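Local coordinates for invasion protein INVA (Salmonella enterica, PDB 2X49) that works, through a C-terminal domain described here, in the type III secretion export apparatus with which Salmonella invades the intestinal epithelium, at residues V8-L13 against L61-R67; P15-R19 against L47-G51; Y74-V80 against Y104-H109. One frame throughout, in Å; residues are numbered along the deposited sequence.

How the contacts relate
All three contacts lie in the first third of this C-terminal domain of InvA. Contacts 1 and 2 share the mixed sheet, with centres about 13 Å apart: strand 10-14 pairs with 58-63 in contact 1 and with the parallel strand 46-50 on its other edge, whose later part meets helix 16-24 in contact 2. Contact 2 falls between the two halves of contact 1 in sequence. Contact 3, later in the chain, belongs to a separate antiparallel sheet, about 26 Å from contact 1 and 21 Å from contact 2, centre to centre. A salt bridge from Arg18 NH2 to Asp76 OD2, 2.9 Å long, ties residues 15-19 to residues 74-80 and joins the two sheet regions.

Contact 1. Residues V8-L13 against L61-R67; sequences VPLILL and LLINEIR
Ile11 and Leu62 form an antiparallel hydrogen-bonded pair, the segments of strands 10-13 and 61-63 running at 156° to each other with axes 4.9 Å apart. Ile11 N gives to Leu62 O at 3.2 Å, and Leu62 N returns a bond to Ile11 O at 2.9 Å, both nearly straight. Leu12 and Leu61 make the adjoining non-hydrogen-bonded pair. Past the Ile11-Leu62 pair, residues 61-67 reverse in a type I' turn, Ile63 to Ile66, and two waters carry the pairing on: each donates to Pro9 O, one accepting from Asn64 N, the other from Glu65 N.

On the face of Leu12 and Leu61, methyl CD2 of Leu12 meets CD1 of Leu61 at 3.7 Å; Leu61 reaches it with CG trans to the amide nitrogen (chi1 169°). Leu10 and Ile63 lie side by side, pointing the same way. On the other face Ile11 and Leu62 touch through their CB atoms, the Ile11 CD1 methyl rests 3.8 Å from Glu65 CG, and Leu13 CD1 comes obliquely to the Arg67 guanidinium, 3.6 Å from NH2.

Helix 125-139 packs on the Leu10, Leu12, Leu61 and Ile63 face, while strands 46-50 and 66-72 flank the pair in the mixed sheet.

Contact 2. Residues P15-R19 against L47-G51; sequences PKSRR and LLRDG
Lys16 and Asp50 bring the backbones closest, their CA atoms 5.2 Å apart, where the first turn of helix 16-24 passes the later part of strand 46-50. A water extends this approach, accepting from Lys16 N and donating to Gly51 O.

The Asp50 carboxylate is gripped by two cations, one on each oxygen. Lys16 NZ bonds Asp50 OD2 at 2.8 Å, using the anti lone pair, the one turned away from OD1. To get there the lysine leaves the backbone with CG anti to N (chi1 -175°) and then bends at chi3 and chi4, curling its amine back onto the acid. Arg19 NH1 meets OD1 at 2.9 Å with an N-H...O angle of 164°. This oxygen lies in the guanidinium plane, but the arginine approaches from well above the carboxylate plane, and the two flat groups stand 81° apart. The bend of Arg19 at chi2 carries its chain across the strand, with NE 3.7 Å from Leu48 CB, and Leu48 O lies over one guanidinium face without a hydrogen bond. Arg19 NE is turned to Glu23 in a second salt bridge, which probably helps hold the guanidinium in place.

Lys16, Arg19 and Asp50 form a surface salt-bridge network. Parallel strands 10-14 and 46-50, neighbours in the mixed sheet, are connected through helices 16-24 and 27-39, a beta-alpha-beta type crossover with two helices, and the network joins its first helix to its second strand.

Contact 3. Residues Y74-V80 against Y104-H109; sequences YFDLMRV and YFWVTH
Trp106 lies between Tyr74 and Arg79. The Tyr74 ring turns its edge to the five-membered ring of the indole in a T-shaped pair, centroids 5.0 Å apart and planes at 65°, while Tyr74 CB makes a CH-pi contact over the six-membered ring on the same face. On the opposite face Arg79 CB sits 3.9 Å from the centroid of the six-membered ring, nearly on its normal. Leu77 CD1 touches Trp106 CB, and the backbone of Leu77 meets the indole edge.

Arg79 swings CG to the side opposite its amide nitrogen (chi1 -175°) and, extended as far as NE, runs past the indole to Tyr104. Tyr104 CD1 lies over one face of the guanidinium, whose plane is turned 72° from the phenol ring. A water in the guanidinium plane accepts from Arg79 NE and Phe105 N and donates to Val80 O.

On the other side of the sheet, Met78 CG stands over the centre of the His109 ring, 4.0 Å from the centroid, with SD coming in obliquely. Val80 CG2 packs against both methyls of Val107, 3.8 Å from each.

The strands pair antiparallel: Met78 and Val107 exchange two N-H...O bonds, and Val80 N gives to Phe105 O.

Arg79 lends aliphatic carbon to the indole while its buried charge is met by Asp289 and Glu128. His109 NE2 donates to a second water, which donates to Phe75 O and Leu77 O, linking the turn at Tyr74-Leu77 to the helix that Thr108 N-caps; the His109 side chain also lies about 3 Å from a bound mercury ion.

Contact 1. Residues V8-L13 against L61-R67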
loop_
_atom_site.group_PDB
_atom_site.type_symbol
_atom_site.label_atom_id
_atom_site.label_comp_id
_atom_site.label_asym_id
_atom_site.label_seq_id
_atom_site.Cartn_x
_atom_site.Cartn_y
_atom_site.Cartn_z
ATOM N N VAL A 8 -4.179 1.202 22.046
ATOM C CA VAL A 8 -4.886 0.453 21.007
ATOM C C VAL A 8 -4.046 -0.643 20.347
ATOM O O VAL A 8 -3.720 -0.550 19.171
ATOM C CB VAL A 8 -5.383 1.373 19.863
ATOM C CG1 VAL A 8 -4.208 2.123 19.184
ATOM C CG2 VAL A 8 -6.167 0.540 18.832
ATOM N N PRO A 9 -3.756 -1.719 21.068
ATOM C CA PRO A 9 -2.928 -2.773 20.423
ATOM C C PRO A 9 -3.546 -3.497 19.267
ATOM O O PRO A 9 -4.746 -3.656 19.149
ATOM C CB PRO A 9 -2.689 -3.772 21.555
ATOM C CG PRO A 9 -3.847 -3.513 22.518
ATOM C CD PRO A 9 -4.145 -2.067 22.438
ATOM N N LEU A 10 -2.674 -3.894 18.381
ATOM C CA LEU A 10 -3.047 -4.740 17.254
ATOM C C LEU A 10 -3.057 -6.167 17.751
ATOM O O LEU A 10 -2.271 -6.516 18.613
ATOM C CB LEU A 10 -2.005 -4.610 16.136
ATOM C CG LEU A 10 -1.864 -3.237 15.501
ATOM C CD1 LEU A 10 -0.595 -3.214 14.678
ATOM C CD2 LEU A 10 -3.072 -2.892 14.696
ATOM N N ILE A 11 -3.944 -6.993 17.217
ATOM C CA ILE A 11 -4.015 -8.404 17.617
ATOM C C ILE A 11 -3.926 -9.244 16.357
ATOM O O ILE A 11 -4.578 -8.955 15.372
ATOM C CB ILE A 11 -5.299 -8.771 18.384
ATOM C CG1 ILE A 11 -5.392 -7.980 19.669
ATOM C CG2 ILE A 11 -5.351 -10.314 18.677
ATOM C CD1 ILE A 11 -6.754 -8.043 20.369
ATOM N N LEU A 12 -3.039 -10.226 16.385
ATOM C CA LEU A 12 -2.984 -11.254 15.323
ATOM C C LEU A 12 -3.483 -12.563 15.900
ATOM O O LEU A 12 -2.939 -13.070 16.854
ATOM C CB LEU A 12 -1.573 -11.451 14.812
ATOM C CG LEU A 12 -0.859 -10.239 14.260
ATOM C CD1 LEU A 12 0.602 -10.500 13.858
ATOM C CD2 LEU A 12 -1.599 -9.739 13.069
ATOM N N LEU A 13 -4.553 -13.067 15.341
ATOM C CA LEU A 13 -5.036 -14.427 15.715
ATOM C C LEU A 13 -4.248 -15.383 14.812
ATOM O O LEU A 13 -4.208 -15.239 13.614
ATOM C CB LEU A 13 -6.528 -14.599 15.482
ATOM C CG LEU A 13 -7.511 -13.621 16.152
ATOM C CD1 LEU A 13 -8.929 -13.993 15.842
ATOM C CD2 LEU A 13 -7.209 -13.522 17.654
ATOM N N LEU A 61 -6.037 -10.498 11.319
ATOM C CA LEU A 61 -5.660 -9.206 11.886
ATOM C C LEU A 61 -6.882 -8.510 12.441
ATOM O O LEU A 61 -7.837 -8.264 11.729
ATOM C CB LEU A 61 -4.955 -8.335 10.799
ATOM C CG LEU A 61 -4.741 -6.866 11.205
ATOM C CD1 LEU A 61 -3.740 -6.764 12.332
ATOM C CD2 LEU A 61 -4.339 -6.051 9.963
ATOM N N LEU A 62 -6.800 -8.149 13.716
ATOM C CA LEU A 62 -7.796 -7.318 14.393
ATOM C C LEU A 62 -7.196 -5.954 14.710
ATOM O O LEU A 62 -6.090 -5.788 15.225
ATOM C CB LEU A 62 -8.278 -7.906 15.725
ATOM C CG LEU A 62 -8.683 -9.347 15.763
ATOM C CD1 LEU A 62 -9.223 -9.661 17.178
ATOM C CD2 LEU A 62 -9.678 -9.639 14.648
ATOM N N ILE A 63 -7.970 -4.958 14.325
ATOM C CA ILE A 63 -7.721 -3.573 14.709
ATOM C C ILE A 63 -8.931 -3.114 15.517
ATOM O O ILE A 63 -10.098 -3.263 15.137
ATOM C CB ILE A 63 -7.459 -2.653 13.461
ATOM C CG1 ILE A 63 -6.328 -3.185 12.587
ATOM C CG2 ILE A 63 -7.233 -1.162 13.920
ATOM C CD1 ILE A 63 -6.110 -2.377 11.225
ATOM N N ASN A 64 -8.657 -2.626 16.704
ATOM C CA ASN A 64 -9.718 -2.242 17.633
ATOM C C ASN A 64 -10.566 -3.424 18.008
ATOM O O ASN A 64 -11.782 -3.336 18.241
ATOM C CB ASN A 64 -10.646 -1.189 17.015
ATOM C CG ASN A 64 -9.952 0.106 16.756
ATOM O OD1 ASN A 64 -9.231 0.634 17.626
ATOM N ND2 ASN A 64 -10.189 0.677 15.563
ATOM N N GLU A 65 -9.893 -4.557 18.025
ATOM C CA GLU A 65 -10.507 -5.832 18.423
ATOM C C GLU A 65 -11.564 -6.290 17.417
ATOM O O GLU A 65 -12.346 -7.211 17.654
ATOM C CB GLU A 65 -11.103 -5.777 19.841
ATOM C CG GLU A 65 -10.095 -6.219 20.892
ATOM C CD GLU A 65 -10.638 -6.161 22.333
ATOM O OE1 GLU A 65 -11.803 -6.573 22.595
ATOM O OE2 GLU A 65 -9.890 -5.682 23.218
ATOM N N ILE A 66 -11.564 -5.604 16.283
ATOM C CA ILE A 66 -12.473 -5.965 15.179
ATOM C C ILE A 66 -11.722 -6.638 14.040
ATOM O O ILE A 66 -10.677 -6.208 13.689
ATOM C CB ILE A 66 -13.181 -4.701 14.663
ATOM C CG1 ILE A 66 -13.991 -4.058 15.803
ATOM C CG2 ILE A 66 -14.090 -5.021 13.500
ATOM C CD1 ILE A 66 -14.590 -2.706 15.442
ATOM N N ARG A 67 -12.245 -7.730 13.517
ATOM C CA ARG A 67 -11.591 -8.421 12.396
ATOM C C ARG A 67 -11.553 -7.492 11.209
ATOM O O ARG A 67 -12.575 -6.954 10.795
ATOM C CB ARG A 67 -12.343 -9.698 12.018
ATOM C CG ARG A 67 -12.216 -10.796 13.042
ATOM C CD ARG A 67 -13.307 -11.849 12.883
ATOM N NE ARG A 67 -12.751 -13.189 13.012
ATOM C CZ ARG A 67 -12.415 -13.761 14.163
ATOM N NH1 ARG A 67 -12.571 -13.112 15.316
ATOM N NH2 ARG A 67 -11.920 -14.993 14.155
HETATM O O HOH W 1 -7.184 -5.227 17.920
HETATM O O HOH W 2 -5.783 -2.098 17.140
#

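Contact 2. Residues P15-R19 against L47-G51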
loop_
_atom_site.group_PDB
_atom_site.type_symbol
_atom_site.label_atom_id
_atom_site.label_comp_id
_atom_site.label_asym_id
_atom_site.label_seq_id
_atom_site.Cartn_x
_atom_site.Cartn_y
_atom_site.Cartn_z
ATOM N N PRO A 15 -2.722 -19.715 14.381
ATOM C CA PRO A 15 -2.990 -21.088 14.797
ATOM C C PRO A 15 -2.145 -21.497 15.986
ATOM O O PRO A 15 -0.983 -21.218 16.052
ATOM C CB PRO A 15 -2.585 -21.911 13.556
ATOM C CG PRO A 15 -2.466 -20.958 12.421
ATOM C CD PRO A 15 -2.052 -19.657 13.062
ATOM N N LYS A 16 -2.804 -22.172 16.903
ATOM C CA LYS A 16 -2.145 -22.748 18.075
ATOM C C LYS A 16 -0.904 -23.539 17.674
ATOM O O LYS A 16 0.154 -23.443 18.301
ATOM C CB LYS A 16 -3.127 -23.582 18.912
ATOM C CG LYS A 16 -2.562 -24.122 20.196
ATOM C CD LYS A 16 -3.583 -24.911 21.025
ATOM C CE LYS A 16 -4.786 -24.082 21.557
ATOM N NZ LYS A 16 -4.407 -22.805 22.256
ATOM N N SER A 17 -1.052 -24.236 16.561
ATOM C CA SER A 17 0.016 -25.084 16.001
ATOM C C SER A 17 1.227 -24.342 15.489
ATOM O O SER A 17 2.260 -24.962 15.249
ATOM C CB SER A 17 -0.470 -25.971 14.846
ATOM O OG SER A 17 -0.875 -25.188 13.724
ATOM N N ARG A 18 1.083 -23.034 15.276
ATOM C CA ARG A 18 2.173 -22.196 14.738
ATOM C C ARG A 18 2.712 -21.179 15.742
ATOM O O ARG A 18 3.703 -20.510 15.497
ATOM C CB ARG A 18 1.704 -21.441 13.467
ATOM C CG ARG A 18 1.245 -22.344 12.313
ATOM C CD ARG A 18 2.366 -22.934 11.579
ATOM N NE ARG A 18 1.903 -23.545 10.339
ATOM C CZ ARG A 18 2.667 -24.284 9.532
ATOM N NH1 ARG A 18 3.934 -24.498 9.855
ATOM N NH2 ARG A 18 2.185 -24.766 8.404
ATOM N N ARG A 19 2.037 -21.068 16.875
ATOM C CA ARG A 19 2.316 -19.981 17.851
ATOM C C ARG A 19 3.772 -19.971 18.301
ATOM O O ARG A 19 4.446 -18.909 18.322
ATOM C CB ARG A 19 1.350 -20.063 19.061
ATOM C CG ARG A 19 1.632 -19.178 20.261
ATOM C CD ARG A 19 1.048 -17.770 19.943
ATOM N NE ARG A 19 1.165 -16.898 21.107
ATOM C CZ ARG A 19 0.266 -16.757 22.081
ATOM N NH1 ARG A 19 -0.867 -17.433 22.098
ATOM N NH2 ARG A 19 0.540 -15.968 23.110
ATOM N N LEU A 47 -0.053 -7.974 19.762
ATOM C CA LEU A 47 -0.363 -9.139 20.622
ATOM C C LEU A 47 -0.722 -10.332 19.734
ATOM O O LEU A 47 -1.438 -10.216 18.741
ATOM C CB LEU A 47 -1.512 -8.872 21.628
ATOM C CG LEU A 47 -1.446 -7.539 22.369
ATOM C CD1 LEU A 47 -2.679 -7.286 23.231
ATOM C CD2 LEU A 47 -0.209 -7.471 23.242
ATOM N N LEU A 48 -0.183 -11.472 20.083
ATOM C CA LEU A 48 -0.603 -12.760 19.458
ATOM C C LEU A 48 -1.606 -13.467 20.355
ATOM O O LEU A 48 -1.463 -13.538 21.589
ATOM C CB LEU A 48 0.573 -13.733 19.200
ATOM C CG LEU A 48 1.763 -13.237 18.386
ATOM C CD1 LEU A 48 2.746 -14.390 18.063
ATOM C CD2 LEU A 48 1.430 -12.473 17.147
ATOM N N ARG A 49 -2.623 -14.009 19.703
ATOM C CA ARG A 49 -3.686 -14.772 20.368
ATOM C C ARG A 49 -3.995 -16.015 19.547
ATOM O O ARG A 49 -3.974 -15.958 18.338
ATOM C CB ARG A 49 -4.927 -13.902 20.547
ATOM C CG ARG A 49 -6.117 -14.559 21.166
ATOM C CD ARG A 49 -7.187 -13.512 21.595
ATOM N NE ARG A 49 -6.610 -12.369 22.322
ATOM C CZ ARG A 49 -7.291 -11.278 22.681
ATOM N NH1 ARG A 49 -8.574 -11.166 22.379
ATOM N NH2 ARG A 49 -6.688 -10.285 23.329
ATOM N N ASP A 50 -4.198 -17.152 20.185
ATOM C CA ASP A 50 -4.549 -18.334 19.388
ATOM C C ASP A 50 -5.999 -18.197 18.917
ATOM O O ASP A 50 -6.879 -17.897 19.675
ATOM C CB ASP A 50 -4.362 -19.604 20.218
ATOM C CG ASP A 50 -2.901 -19.881 20.557
ATOM O OD1 ASP A 50 -1.992 -19.171 20.046
ATOM O OD2 ASP A 50 -2.674 -20.797 21.380
ATOM N N GLY A 51 -6.202 -18.393 17.631
ATOM C CA GLY A 51 -7.545 -18.304 17.037
ATOM C C GLY A 51 -8.259 -19.623 16.937
ATOM O O GLY A 51 -7.834 -20.554 16.295
HETATM O O HOH W 3 -5.832 -22.064 17.143
#

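Contact 3. Residues Y74-V80 against Y104-H109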
loop_
_atom_site.group_PDB
_atom_site.type_symbol
_atom_site.label_atom_id
_atom_site.label_comp_id
_atom_site.label_asym_id
_atom_site.label_seq_id
_atom_site.Cartn_x
_atom_site.Cartn_y
_atom_site.Cartn_z
ATOM N N TYR A 74 0.956 -19.915 3.529
ATOM C CA TYR A 74 1.454 -21.324 3.551
ATOM C C TYR A 74 2.868 -21.317 4.063
ATOM O O TYR A 74 3.845 -21.276 3.327
ATOM C CB TYR A 74 1.257 -22.047 2.183
ATOM C CG TYR A 74 -0.199 -22.357 1.923
ATOM C CD1 TYR A 74 -0.790 -23.525 2.408
ATOM C CD2 TYR A 74 -1.024 -21.487 1.206
ATOM C CE1 TYR A 74 -2.080 -23.781 2.260
ATOM C CE2 TYR A 74 -2.330 -21.746 1.032
ATOM C CZ TYR A 74 -2.871 -22.903 1.533
ATOM O OH TYR A 74 -4.209 -23.190 1.391
ATOM N N PHE A 75 2.964 -21.439 5.373
ATOM C CA PHE A 75 4.217 -21.293 6.128
ATOM C C PHE A 75 5.333 -22.220 5.657
ATOM O O PHE A 75 6.524 -21.876 5.732
ATOM C CB PHE A 75 4.022 -21.496 7.638
ATOM C CG PHE A 75 3.222 -20.401 8.291
ATOM C CD1 PHE A 75 3.792 -19.178 8.514
ATOM C CD2 PHE A 75 1.875 -20.584 8.604
ATOM C CE1 PHE A 75 3.055 -18.149 9.093
ATOM C CE2 PHE A 75 1.118 -19.538 9.177
ATOM C CZ PHE A 75 1.723 -18.345 9.423
ATOM N N ASP A 76 4.939 -23.369 5.160
ATOM C CA ASP A 76 5.907 -24.413 4.751
ATOM C C ASP A 76 6.215 -24.388 3.236
ATOM O O ASP A 76 6.979 -25.211 2.738
ATOM C CB ASP A 76 5.407 -25.807 5.196
ATOM C CG ASP A 76 5.078 -25.872 6.708
ATOM O OD1 ASP A 76 5.770 -25.212 7.491
ATOM O OD2 ASP A 76 4.089 -26.548 7.074
ATOM N N LEU A 77 5.606 -23.429 2.522
ATOM C CA LEU A 77 5.742 -23.306 1.028
ATOM C C LEU A 77 6.370 -21.942 0.673
ATOM O O LEU A 77 6.703 -21.151 1.536
ATOM C CB LEU A 77 4.390 -23.494 0.301
ATOM C CG LEU A 77 3.540 -24.766 0.580
ATOM C CD1 LEU A 77 2.214 -24.816 -0.160
ATOM C CD2 LEU A 77 4.438 -25.987 0.222
ATOM N N MET A 78 6.521 -21.737 -0.633
ATOM C CA MET A 78 7.091 -20.536 -1.240
ATOM C C MET A 78 6.073 -19.906 -2.170
ATOM O O MET A 78 5.457 -20.566 -2.984
ATOM C CB MET A 78 8.352 -20.881 -2.052
ATOM C CG MET A 78 9.455 -21.432 -1.250
ATOM S SD MET A 78 10.172 -20.256 -0.110
ATOM C CE MET A 78 11.072 -19.204 -1.282
ATOM N N ARG A 79 5.985 -18.586 -2.129
ATOM C CA ARG A 79 5.083 -17.900 -3.056
ATOM C C ARG A 79 5.758 -17.497 -4.348
ATOM O O ARG A 79 6.847 -16.916 -4.324
ATOM C CB ARG A 79 4.486 -16.668 -2.394
ATOM C CG ARG A 79 3.463 -16.047 -3.306
ATOM C CD ARG A 79 2.798 -14.757 -2.836
ATOM N NE ARG A 79 2.309 -14.041 -4.024
ATOM C CZ ARG A 79 2.320 -12.723 -4.196
ATOM N NH1 ARG A 79 2.775 -11.921 -3.242
ATOM N NH2 ARG A 79 1.879 -12.200 -5.345
ATOM N N VAL A 80 5.073 -17.789 -5.453
ATOM C CA VAL A 80 5.486 -17.373 -6.822
ATOM C C VAL A 80 4.848 -16.035 -7.111
ATOM O O VAL A 80 3.691 -15.911 -7.471
ATOM C CB VAL A 80 5.118 -18.388 -7.940
ATOM C CG1 VAL A 80 5.862 -18.026 -9.273
ATOM C CG2 VAL A 80 5.519 -19.797 -7.538
ATOM N N TYR A 104 -3.210 -15.953 -5.373
ATOM C CA TYR A 104 -1.869 -16.225 -4.801
ATOM C C TYR A 104 -1.491 -17.670 -5.039
ATOM O O TYR A 104 -2.263 -18.561 -4.759
ATOM C CB TYR A 104 -1.857 -15.933 -3.308
ATOM C CG TYR A 104 -2.291 -14.536 -2.979
ATOM C CD1 TYR A 104 -1.378 -13.536 -2.814
ATOM C CD2 TYR A 104 -3.642 -14.229 -2.817
ATOM C CE1 TYR A 104 -1.787 -12.261 -2.537
ATOM C CE2 TYR A 104 -4.058 -12.940 -2.546
ATOM C CZ TYR A 104 -3.108 -11.964 -2.382
ATOM O OH TYR A 104 -3.387 -10.653 -2.078
ATOM N N PHE A 105 -0.269 -17.866 -5.516
ATOM C CA PHE A 105 0.216 -19.170 -5.951
ATOM C C PHE A 105 1.433 -19.570 -5.147
ATOM O O PHE A 105 2.426 -18.851 -5.044
ATOM C CB PHE A 105 0.544 -19.115 -7.454
ATOM C CG PHE A 105 -0.671 -18.851 -8.319
ATOM C CD1 PHE A 105 -1.447 -19.891 -8.796
ATOM C CD2 PHE A 105 -1.040 -17.556 -8.621
ATOM C CE1 PHE A 105 -2.583 -19.634 -9.551
ATOM C CE2 PHE A 105 -2.166 -17.301 -9.410
ATOM C CZ PHE A 105 -2.937 -18.315 -9.827
ATOM N N TRP A 106 1.308 -20.748 -4.586
ATOM C CA TRP A 106 2.357 -21.286 -3.707
ATOM C C TRP A 106 2.828 -22.655 -4.266
ATOM O O TRP A 106 2.034 -23.505 -4.721
ATOM C CB TRP A 106 1.864 -21.454 -2.272
ATOM C CG TRP A 106 1.353 -20.188 -1.579
ATOM C CD1 TRP A 106 0.131 -19.567 -1.789
ATOM C CD2 TRP A 106 2.026 -19.440 -0.600
ATOM N NE1 TRP A 106 0.035 -18.516 -0.968
ATOM C CE2 TRP A 106 1.185 -18.380 -0.230
ATOM C CE3 TRP A 106 3.259 -19.572 0.040
ATOM C CZ2 TRP A 106 1.540 -17.440 0.752
ATOM C CZ3 TRP A 106 3.616 -18.658 0.977
ATOM C CH2 TRP A 106 2.760 -17.591 1.363
ATOM N N VAL A 107 4.142 -22.866 -4.126
ATOM C CA VAL A 107 4.782 -24.092 -4.567
ATOM C C VAL A 107 5.732 -24.629 -3.492
ATOM O O VAL A 107 6.103 -23.965 -2.522
ATOM C CB VAL A 107 5.547 -23.908 -5.906
ATOM C CG1 VAL A 107 4.596 -23.466 -7.010
ATOM C CG2 VAL A 107 6.679 -22.955 -5.752
ATOM N N THR A 108 6.134 -25.860 -3.721
ATOM C CA THR A 108 7.133 -26.437 -2.829
ATOM C C THR A 108 8.472 -25.762 -2.980
ATOM O O THR A 108 8.785 -25.129 -3.994
ATOM C CB THR A 108 7.303 -27.987 -3.012
ATOM O OG1 THR A 108 7.896 -28.262 -4.299
ATOM C CG2 THR A 108 5.956 -28.725 -2.851
ATOM N N HIS A 109 9.322 -26.007 -2.002
ATOM C CA HIS A 109 10.674 -25.454 -2.030
ATOM C C HIS A 109 11.442 -25.970 -3.253
ATOM O O HIS A 109 12.119 -25.215 -3.988
ATOM C CB HIS A 109 11.443 -25.719 -0.739
ATOM C CG HIS A 109 10.986 -24.882 0.420
ATOM N ND1 HIS A 109 11.737 -23.855 0.943
ATOM C CD2 HIS A 109 9.852 -24.920 1.154
ATOM C CE1 HIS A 109 11.096 -23.303 1.959
ATOM N NE2 HIS A 109 9.941 -23.926 2.108
HETATM O O HOH W 4 8.273 -21.962 3.891
HETATM O O HOH W 5 1.419 -15.616 -6.221
#